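Local coordinates for protein pullulanase (Klebsiella oxytoca, PDB 2YOC) that probably hydrolyses the alpha-1,6-glucosidic linkages of pullulan and related branched alpha-glucans, and is associated with type 2 secretion, at residues N173-P178 and A231-P236; I185-Y190 and Y208-P213; T249-A254 and T264-A269. All coordinates share one frame; numbering follows the deposited sequence.

Interaction 1: N173-P178 and A231-P236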
loop_
_atom_site.group_PDB
_atom_site.type_symbol
_atom_site.label_atom_id
_atom_site.label_comp_id
_atom_site.label_asym_id
_atom_site.label_seq_id
_atom_site.Cartn_x
_atom_site.Cartn_y
_atom_site.Cartn_z
ATOM N N ASN B 173 3.246 30.313 -42.220
ATOM C CA ASN B 173 4.231 31.285 -41.732
ATOM C C ASN B 173 5.421 30.753 -40.883
ATOM O O ASN B 173 6.415 31.460 -40.732
ATOM C CB ASN B 173 3.484 32.320 -40.893
ATOM C CG ASN B 173 3.943 33.735 -41.082
ATOM O OD1 ASN B 173 4.393 34.154 -42.166
ATOM N ND2 ASN B 173 3.763 34.526 -40.041
ATOM N N THR B 174 5.300 29.556 -40.287
ATOM C CA THR B 174 6.275 29.039 -39.330
ATOM C C THR B 174 7.136 27.856 -39.746
ATOM O O THR B 174 6.641 26.841 -40.230
ATOM C CB THR B 174 5.569 28.853 -37.985
ATOM O OG1 THR B 174 4.910 30.080 -37.654
ATOM C CG2 THR B 174 6.509 28.469 -36.868
ATOM N N LEU B 175 8.435 27.987 -39.496
ATOM C CA LEU B 175 9.424 26.956 -39.755
ATOM C C LEU B 175 10.150 26.710 -38.421
ATOM O O LEU B 175 10.710 27.652 -37.825
ATOM C CB LEU B 175 10.378 27.414 -40.882
ATOM C CG LEU B 175 11.575 26.541 -41.313
ATOM C CD1 LEU B 175 12.771 26.733 -40.441
ATOM C CD2 LEU B 175 11.224 25.091 -41.506
ATOM N N LEU B 176 10.076 25.458 -37.918
ATOM C CA LEU B 176 10.712 25.089 -36.650
ATOM C C LEU B 176 12.008 24.391 -36.916
ATOM O O LEU B 176 12.047 23.432 -37.697
ATOM C CB LEU B 176 9.819 24.234 -35.742
ATOM C CG LEU B 176 8.446 24.796 -35.397
ATOM C CD1 LEU B 176 7.612 23.753 -34.735
ATOM C CD2 LEU B 176 8.542 26.026 -34.520
ATOM N N TRP B 177 13.093 24.915 -36.323
ATOM C CA TRP B 177 14.427 24.349 -36.494
ATOM C C TRP B 177 15.359 24.678 -35.332
ATOM O O TRP B 177 15.791 25.831 -35.193
ATOM C CB TRP B 177 15.047 24.763 -37.838
ATOM C CG TRP B 177 16.350 24.087 -38.158
ATOM C CD1 TRP B 177 16.748 22.833 -37.783
ATOM C CD2 TRP B 177 17.377 24.593 -39.019
ATOM N NE1 TRP B 177 17.979 22.545 -38.322
ATOM C CE2 TRP B 177 18.391 23.611 -39.087
ATOM C CE3 TRP B 177 17.576 25.816 -39.690
ATOM C CZ2 TRP B 177 19.577 23.809 -39.812
ATOM C CZ3 TRP B 177 18.744 26.004 -40.411
ATOM C CH2 TRP B 177 19.719 25.002 -40.484
ATOM N N PRO B 178 15.721 23.668 -34.515
ATOM C CA PRO B 178 16.685 23.930 -33.422
ATOM C C PRO B 178 18.102 24.317 -33.935
ATOM O O PRO B 178 18.814 25.086 -33.276
ATOM C CB PRO B 178 16.698 22.619 -32.615
ATOM C CG PRO B 178 15.652 21.754 -33.218
ATOM C CD PRO B 178 15.328 22.248 -34.573
ATOM N N ALA B 231 13.155 25.853 -31.996
ATOM C CA ALA B 231 13.330 27.258 -32.358
ATOM C C ALA B 231 12.413 27.653 -33.519
ATOM O O ALA B 231 12.514 27.072 -34.614
ATOM C CB ALA B 231 14.786 27.522 -32.726
ATOM N N ALA B 232 11.525 28.650 -33.278
ATOM C CA ALA B 232 10.565 29.155 -34.272
ATOM C C ALA B 232 11.114 30.292 -35.136
ATOM O O ALA B 232 11.790 31.184 -34.621
ATOM C CB ALA B 232 9.267 29.591 -33.593
ATOM N N PHE B 233 10.801 30.251 -36.453
ATOM C CA PHE B 233 11.189 31.266 -37.440
ATOM C C PHE B 233 10.011 31.671 -38.316
ATOM O O PHE B 233 9.324 30.805 -38.862
ATOM C CB PHE B 233 12.353 30.788 -38.326
ATOM C CG PHE B 233 13.571 30.382 -37.537
ATOM C CD1 PHE B 233 13.722 29.078 -37.086
ATOM C CD2 PHE B 233 14.557 31.308 -37.220
ATOM C CE1 PHE B 233 14.852 28.705 -36.347
ATOM C CE2 PHE B 233 15.678 30.927 -36.486
ATOM C CZ PHE B 233 15.810 29.632 -36.049
ATOM N N LYS B 234 9.795 32.991 -38.450
ATOM C CA LYS B 234 8.731 33.598 -39.260
ATOM C C LYS B 234 9.206 33.713 -40.700
ATOM O O LYS B 234 10.330 34.160 -40.935
ATOM C CB LYS B 234 8.364 34.985 -38.703
ATOM C CG LYS B 234 7.021 35.516 -39.172
ATOM C CD LYS B 234 6.811 36.973 -38.788
ATOM C CE LYS B 234 5.408 37.508 -39.026
ATOM N NZ LYS B 234 4.405 37.034 -38.024
ATOM N N LEU B 235 8.365 33.284 -41.666
ATOM C CA LEU B 235 8.674 33.361 -43.107
ATOM C C LEU B 235 8.284 34.754 -43.574
ATOM O O LEU B 235 7.380 35.329 -42.965
ATOM C CB LEU B 235 7.841 32.335 -43.903
ATOM C CG LEU B 235 8.509 31.015 -44.260
ATOM C CD1 LEU B 235 8.356 29.994 -43.129
ATOM C CD2 LEU B 235 7.918 30.433 -45.529
ATOM N N PRO B 236 8.866 35.302 -44.685
ATOM C CA PRO B 236 8.423 36.628 -45.159
ATOM C C PRO B 236 6.948 36.640 -45.564
ATOM O O PRO B 236 6.357 35.575 -45.788
ATOM C CB PRO B 236 9.351 36.913 -46.339
ATOM C CG PRO B 236 9.862 35.615 -46.757
ATOM C CD PRO B 236 9.950 34.770 -45.545
#
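Leu175 and Phe233 form the centre of this antiparallel strand pairing. They are a hydrogen-bonded pair: Leu175 N donates to Phe233 O at 3.0 Å, and Phe233 N donates back to Leu175 O at 2.9 Å. The same pattern runs on into the loops at both ends, where Leu235 N reaches Asn173 O at 2.8 Å and Trp177 N reaches Ala231 O, also at 2.8 Å, so each segment supplies two donors and two acceptors. The strand axes run at 150° to one another.

Leu175 and Phe233 send their side chains to one face of the sheet. Phe233 CG stands beside the backbone N, anti to the carbonyl carbon (chi1 -57°), which lays the ring along the neighbouring strand, where its CD1-CE1 edge meets Leu175 O and Trp177 O, both near the ring plane. Leu175 CD1 comes within 4.2 Å of Phe233 CD1, while Leu175 CB meets Leu235 CD1 at 4.0 Å. Leu175 thus touches the phenyl ring with one methyl and Leu235 with its CB. On the other face, Leu176 folds its CD2 methyl against the small Ala232, 3.8 Å from Ala232 CB.

Both strands have further neighbours. Leu176 shares backbone bonds with His168 of strand 167-169, and Ala232 does so with Thr214 of strand 212-214, so the pair lies inside the sheet. Leu175 also packs on Val266, and the indole NE1 of Trp177 is bonded to Glu166 OE1. At the periphery, Pro178 packs on Pro213 of a second subunit.

Four backbone hydrogen bonds knit the strands. Leu175, Phe233 and Leu235 cover one side with hydrocarbon, probably giving the bonds a low-dielectric setting there; the other face is mixed, with Leu176 and Ala232 beside Thr174 and the exposed Lys234.

Interaction 2: I185-Y190 and Y208-P213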
loop_
_atom_site.group_PDB
_atom_site.type_symbol
_atom_site.label_atom_id
_atom_site.label_comp_id
_atom_site.label_asym_id
_atom_site.label_seq_id
_atom_site.Cartn_x
_atom_site.Cartn_y
_atom_site.Cartn_z
ATOM N N ILE B 185 22.592 34.195 -39.738
ATOM C CA ILE B 185 21.896 34.000 -41.009
ATOM C C ILE B 185 21.023 32.716 -40.960
ATOM O O ILE B 185 21.547 31.612 -40.747
ATOM C CB ILE B 185 22.863 34.042 -42.237
ATOM C CG1 ILE B 185 23.526 35.434 -42.433
ATOM C CG2 ILE B 185 22.162 33.560 -43.511
ATOM C CD1 ILE B 185 22.524 36.671 -42.702
ATOM N N VAL B 186 19.685 32.888 -41.126
ATOM C CA VAL B 186 18.709 31.782 -41.166
ATOM C C VAL B 186 17.843 31.984 -42.399
ATOM O O VAL B 186 17.141 32.996 -42.514
ATOM C CB VAL B 186 17.892 31.575 -39.845
ATOM C CG1 VAL B 186 16.788 30.543 -40.031
ATOM C CG2 VAL B 186 18.801 31.156 -38.691
ATOM N N ARG B 187 17.934 31.041 -43.347
ATOM C CA ARG B 187 17.191 31.172 -44.605
ATOM C C ARG B 187 16.496 29.918 -45.091
ATOM O O ARG B 187 16.952 28.800 -44.824
ATOM C CB ARG B 187 18.129 31.635 -45.721
ATOM C CG ARG B 187 18.546 33.080 -45.635
ATOM C CD ARG B 187 19.835 33.260 -46.410
ATOM N NE ARG B 187 20.331 34.630 -46.338
ATOM C CZ ARG B 187 21.363 35.086 -47.039
ATOM N NH1 ARG B 187 22.006 34.287 -47.888
ATOM N NH2 ARG B 187 21.766 36.342 -46.895
ATOM N N LEU B 188 15.442 30.114 -45.896
ATOM C CA LEU B 188 14.769 29.001 -46.539
ATOM C C LEU B 188 15.056 29.015 -48.051
ATOM O O LEU B 188 14.382 29.709 -48.805
ATOM C CB LEU B 188 13.264 28.938 -46.213
ATOM C CG LEU B 188 12.487 27.735 -46.755
ATOM C CD1 LEU B 188 13.029 26.437 -46.211
ATOM C CD2 LEU B 188 11.017 27.867 -46.433
ATOM N N TYR B 189 16.095 28.276 -48.465
ATOM C CA TYR B 189 16.483 28.129 -49.865
ATOM C C TYR B 189 15.527 27.153 -50.537
ATOM O O TYR B 189 15.021 26.238 -49.877
ATOM C CB TYR B 189 17.944 27.636 -49.982
ATOM C CG TYR B 189 18.970 28.732 -49.750
ATOM C CD1 TYR B 189 19.247 29.198 -48.463
ATOM C CD2 TYR B 189 19.642 29.323 -50.819
ATOM C CE1 TYR B 189 20.167 30.226 -48.248
ATOM C CE2 TYR B 189 20.567 30.347 -50.617
ATOM C CZ TYR B 189 20.822 30.802 -49.328
ATOM O OH TYR B 189 21.739 31.813 -49.136
ATOM N N TYR B 190 15.267 27.352 -51.842
ATOM C CA TYR B 190 14.358 26.510 -52.626
ATOM C C TYR B 190 14.773 26.379 -54.097
ATOM O O TYR B 190 15.410 27.275 -54.640
ATOM C CB TYR B 190 12.904 27.020 -52.506
ATOM C CG TYR B 190 12.709 28.455 -52.959
ATOM C CD1 TYR B 190 12.920 29.521 -52.082
ATOM C CD2 TYR B 190 12.300 28.751 -54.259
ATOM C CE1 TYR B 190 12.768 30.846 -52.498
ATOM C CE2 TYR B 190 12.103 30.072 -54.674
ATOM C CZ TYR B 190 12.342 31.117 -53.788
ATOM O OH TYR B 190 12.179 32.423 -54.183
ATOM N N TYR B 208 16.135 32.156 -52.183
ATOM C CA TYR B 208 15.872 31.882 -50.769
ATOM C C TYR B 208 14.878 32.869 -50.217
ATOM O O TYR B 208 14.456 33.768 -50.939
ATOM C CB TYR B 208 17.161 31.873 -49.914
ATOM C CG TYR B 208 17.965 33.154 -49.966
ATOM C CD1 TYR B 208 18.936 33.352 -50.945
ATOM C CD2 TYR B 208 17.741 34.181 -49.052
ATOM C CE1 TYR B 208 19.664 34.538 -51.012
ATOM C CE2 TYR B 208 18.482 35.365 -49.095
ATOM C CZ TYR B 208 19.441 35.541 -50.081
ATOM O OH TYR B 208 20.166 36.712 -50.165
ATOM N N LEU B 209 14.507 32.697 -48.935
ATOM C CA LEU B 209 13.655 33.609 -48.175
ATOM C C LEU B 209 14.358 33.853 -46.834
ATOM O O LEU B 209 14.958 32.920 -46.270
ATOM C CB LEU B 209 12.262 33.041 -47.890
ATOM C CG LEU B 209 11.398 32.455 -49.000
ATOM C CD1 LEU B 209 10.127 31.904 -48.404
ATOM C CD2 LEU B 209 11.044 33.482 -50.059
ATOM N N LYS B 210 14.287 35.087 -46.321
ATOM C CA LYS B 210 14.924 35.382 -45.049
ATOM C C LYS B 210 13.992 35.020 -43.884
ATOM O O LYS B 210 12.817 35.405 -43.869
ATOM C CB LYS B 210 15.458 36.837 -44.996
ATOM C CG LYS B 210 16.119 37.283 -43.673
ATOM C CD LYS B 210 17.575 36.784 -43.481
ATOM C CE LYS B 210 18.068 36.910 -42.047
ATOM N NZ LYS B 210 18.012 35.616 -41.299
ATOM N N LEU B 211 14.509 34.230 -42.940
ATOM C CA LEU B 211 13.720 33.845 -41.780
ATOM C C LEU B 211 14.080 34.713 -40.571
ATOM O O LEU B 211 15.230 35.119 -40.421
ATOM C CB LEU B 211 13.833 32.337 -41.482
ATOM C CG LEU B 211 13.506 31.404 -42.631
ATOM C CD1 LEU B 211 13.869 30.000 -42.279
ATOM C CD2 LEU B 211 12.028 31.484 -43.003
ATOM N N THR B 212 13.086 35.056 -39.756
ATOM C CA THR B 212 13.266 35.938 -38.606
ATOM C C THR B 212 12.843 35.198 -37.359
ATOM O O THR B 212 11.797 34.536 -37.392
ATOM C CB THR B 212 12.460 37.254 -38.763
ATOM O OG1 THR B 212 11.094 37.029 -38.377
ATOM C CG2 THR B 212 12.548 37.874 -40.189
ATOM N N PRO B 213 13.599 35.306 -36.238
ATOM C CA PRO B 213 13.190 34.590 -35.018
ATOM C C PRO B 213 11.824 35.020 -34.488
ATOM O O PRO B 213 11.507 36.213 -34.434
ATOM C CB PRO B 213 14.318 34.900 -34.036
ATOM C CG PRO B 213 14.946 36.150 -34.553
ATOM C CD PRO B 213 14.854 36.050 -36.025
#
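Tyr208 lies against two side chains of the facing strand, Tyr189 and Arg187. Its CB is the bump that settles over the middle of the Tyr189 ring, 3.5 Å from the centroid and 5° off the normal, a CH-pi contact; the two side chains lie side by side and point the same way, their rings tilted obliquely to each other. The Tyr208 ring in turn carries the flat guanidinium of Arg187, whose centre is 4.1 Å from the ring centre with the planes 11° apart, an off-centre cation-pi stack. The other face of the guanidinium is backed by Ile185 CG2, and Tyr189 OH, lying in the guanidinium plane, accepts a hydrogen bond from Arg187 NH1 at 2.8 Å, which limits rotation of the group. With chi1 at 58°, the Tyr208 ring sits between its own N and carbonyl carbon, and from there it reaches Arg187.

On the other side of the backbone the bump is Leu211. Its CD1 enters the hollow between Val186 and Leu188, 3.7 Å from Val186 CG1 and 4.1 Å from Leu188 CB; Val186 and Leu211 also pack on Phe233. Leu209 CD2 rests by the Tyr190 ring, 4.0 Å from Tyr190 CE1. Between these clusters Leu188 and Leu209 exchange two backbone bonds, while Val186 O is gripped from opposite faces of its plane by Leu211 N at 2.9 Å and Lys210 NZ at 3.0 Å, the ammonium also bonding Leu211 O.

Arg187 NH2 is hydrogen-bonded to Val21 O, and Tyr208 OH to Asp20 OD2. The contact joins strand 185-191 to the segment 208-211, which leads into 212-213. A single bridge at Arg187 and Lys210 thus brings the sheet's two outermost strands together, consistent with the immunoglobulin-like beta sandwich of the E-set clan, to which the pullulanase N2 domain belongs.

Interaction 3: T249-A254 and T264-A269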
loop_
_atom_site.group_PDB
_atom_site.type_symbol
_atom_site.label_atom_id
_atom_site.label_comp_id
_atom_site.label_asym_id
_atom_site.label_seq_id
_atom_site.Cartn_x
_atom_site.Cartn_y
_atom_site.Cartn_z
ATOM N N THR B 249 12.961 22.449 -50.705
ATOM C CA THR B 249 13.217 23.522 -49.755
ATOM C C THR B 249 14.311 22.999 -48.824
ATOM O O THR B 249 14.332 21.810 -48.480
ATOM C CB THR B 249 11.990 23.954 -48.943
ATOM O OG1 THR B 249 11.491 22.838 -48.211
ATOM C CG2 THR B 249 10.921 24.610 -49.784
ATOM N N VAL B 250 15.224 23.872 -48.431
ATOM C CA VAL B 250 16.328 23.496 -47.559
ATOM C C VAL B 250 16.528 24.636 -46.557
ATOM O O VAL B 250 16.600 25.807 -46.972
ATOM C CB VAL B 250 17.614 23.200 -48.390
ATOM C CG1 VAL B 250 18.864 23.243 -47.529
ATOM C CG2 VAL B 250 17.517 21.866 -49.115
ATOM N N ALA B 251 16.608 24.299 -45.247
ATOM C CA ALA B 251 16.854 25.305 -44.225
ATOM C C ALA B 251 18.360 25.523 -44.062
ATOM O O ALA B 251 19.117 24.561 -43.868
ATOM C CB ALA B 251 16.231 24.885 -42.924
ATOM N N ILE B 252 18.804 26.780 -44.235
ATOM C CA ILE B 252 20.223 27.106 -44.146
ATOM C C ILE B 252 20.562 28.091 -43.033
ATOM O O ILE B 252 19.937 29.159 -42.916
ATOM C CB ILE B 252 20.905 27.429 -45.516
ATOM C CG1 ILE B 252 20.686 26.270 -46.502
ATOM C CG2 ILE B 252 22.404 27.680 -45.314
ATOM C CD1 ILE B 252 21.340 26.351 -47.854
ATOM N N ALA B 253 21.566 27.698 -42.212
ATOM C CA ALA B 253 22.146 28.484 -41.124
ATOM C C ALA B 253 23.607 28.828 -41.489
ATOM O O ALA B 253 24.415 27.944 -41.833
ATOM C CB ALA B 253 22.064 27.732 -39.795
ATOM N N ALA B 254 23.914 30.137 -41.466
ATOM C CA ALA B 254 25.228 30.665 -41.802
ATOM C C ALA B 254 25.707 31.733 -40.827
ATOM O O ALA B 254 24.909 32.358 -40.104
ATOM C CB ALA B 254 25.223 31.215 -43.219
ATOM N N THR B 264 19.899 21.630 -44.015
ATOM C CA THR B 264 19.052 20.455 -43.753
ATOM C C THR B 264 17.780 20.470 -44.613
ATOM O O THR B 264 17.322 21.545 -45.020
ATOM C CB THR B 264 18.739 20.354 -42.230
ATOM O OG1 THR B 264 18.377 19.016 -41.877
ATOM C CG2 THR B 264 17.666 21.347 -41.768
ATOM N N GLN B 265 17.197 19.278 -44.863
ATOM C CA GLN B 265 15.948 19.139 -45.614
ATOM C C GLN B 265 14.773 19.531 -44.710
ATOM O O GLN B 265 14.922 19.579 -43.480
ATOM C CB GLN B 265 15.773 17.724 -46.177
ATOM C CG GLN B 265 16.764 17.356 -47.271
ATOM C CD GLN B 265 16.248 16.230 -48.139
ATOM O OE1 GLN B 265 16.681 15.065 -48.052
ATOM N NE2 GLN B 265 15.304 16.552 -49.022
ATOM N N VAL B 266 13.620 19.865 -45.317
ATOM C CA VAL B 266 12.452 20.330 -44.559
ATOM C C VAL B 266 11.292 19.333 -44.601
ATOM O O VAL B 266 10.907 18.857 -45.675
ATOM C CB VAL B 266 12.018 21.755 -45.028
ATOM C CG1 VAL B 266 10.897 22.325 -44.158
ATOM C CG2 VAL B 266 13.198 22.719 -45.085
ATOM N N GLN B 267 10.730 19.051 -43.431
ATOM C CA GLN B 267 9.549 18.218 -43.229
ATOM C C GLN B 267 8.341 19.167 -43.344
ATOM O O GLN B 267 8.194 20.094 -42.536
ATOM C CB GLN B 267 9.627 17.514 -41.859
ATOM C CG GLN B 267 10.624 16.340 -41.853
ATOM C CD GLN B 267 10.598 15.516 -40.582
ATOM O OE1 GLN B 267 9.561 15.001 -40.138
ATOM N NE2 GLN B 267 11.766 15.294 -40.026
ATOM N N THR B 268 7.513 18.973 -44.396
ATOM C CA THR B 268 6.399 19.873 -44.746
ATOM C C THR B 268 4.967 19.430 -44.430
ATOM O O THR B 268 4.038 20.166 -44.792
ATOM C CB THR B 268 6.517 20.276 -46.223
ATOM O OG1 THR B 268 6.508 19.099 -47.027
ATOM C CG2 THR B 268 7.776 21.095 -46.517
ATOM N N ALA B 269 4.760 18.274 -43.748
ATOM C CA ALA B 269 3.382 17.818 -43.475
ATOM C C ALA B 269 2.481 18.838 -42.745
ATOM O O ALA B 269 1.304 18.961 -43.077
ATOM C CB ALA B 269 3.382 16.482 -42.754
#
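Ala251 and Thr264 hold the tight end of this contact as a hydrogen-bonded antiparallel pair. Ala251 N donates to Thr264 O at 2.9 Å, nearly in line with the carbonyl, and Thr264 N donates to Ala251 O at 3.0 Å. Beside the paired backbones the methyl Ala251 CB faces Thr264 CG2 at 4.0 Å. Thr264 turns its hydroxyl elsewhere: OG1 lies anti to the backbone N (chi1 -158°) and is bonded outside the pair to Ala163 O and Glu166 N; of its side chain it is the methyl CG2 that meets Ala251. Trp177 packs against both residues.

The two strands, 248-254 and 260-267, make a beta hairpin within the pullulanase N2 domain, with further backbone bonds from Ala253 to Ile261 and Ser262 nearer the turn. Their N-to-C directions are 126° apart, well short of a straight antiparallel run, and away from Thr264 the pairing gives way to side-chain contact. Val266 fills the widening gap. Its CG2 lies 4.3 Å from Ala251 CB, and its CB is 3.4 Å from Thr249 OG1, the Thr249 and Val266 side chains crossing at about a right angle. Val266 also packs on Trp169 and Leu188.

Beyond this the contact thins. Thr268 CG2 only approaches Thr249 OG1, at 4.4 Å, and Gln265, partly exposed, touches Arg357.

From the N terminus, segment 173-178 comes first and pairs only much later with 231-236, so interaction 1 closes a loop of 52 residues. Interaction 2 is nested inside that loop: 185-190 meets 208-213 across 17 residues, before the chain reaches 231-236. Interaction 3, a hairpin between 249-254 and 264-269, follows in series and closes a short loop of nine residues; no pair crosses another. All three serve one mixed sheet. Lys234 N probably bonds Thr212 O, joining interactions 1 and 2, and Tyr189 O with Val250 N and Arg187 N with Ile252 O probably do the same for interactions 2 and 3. The Trp177 indole, packed against Ala251 and Ala253, bridges interactions 1 and 3.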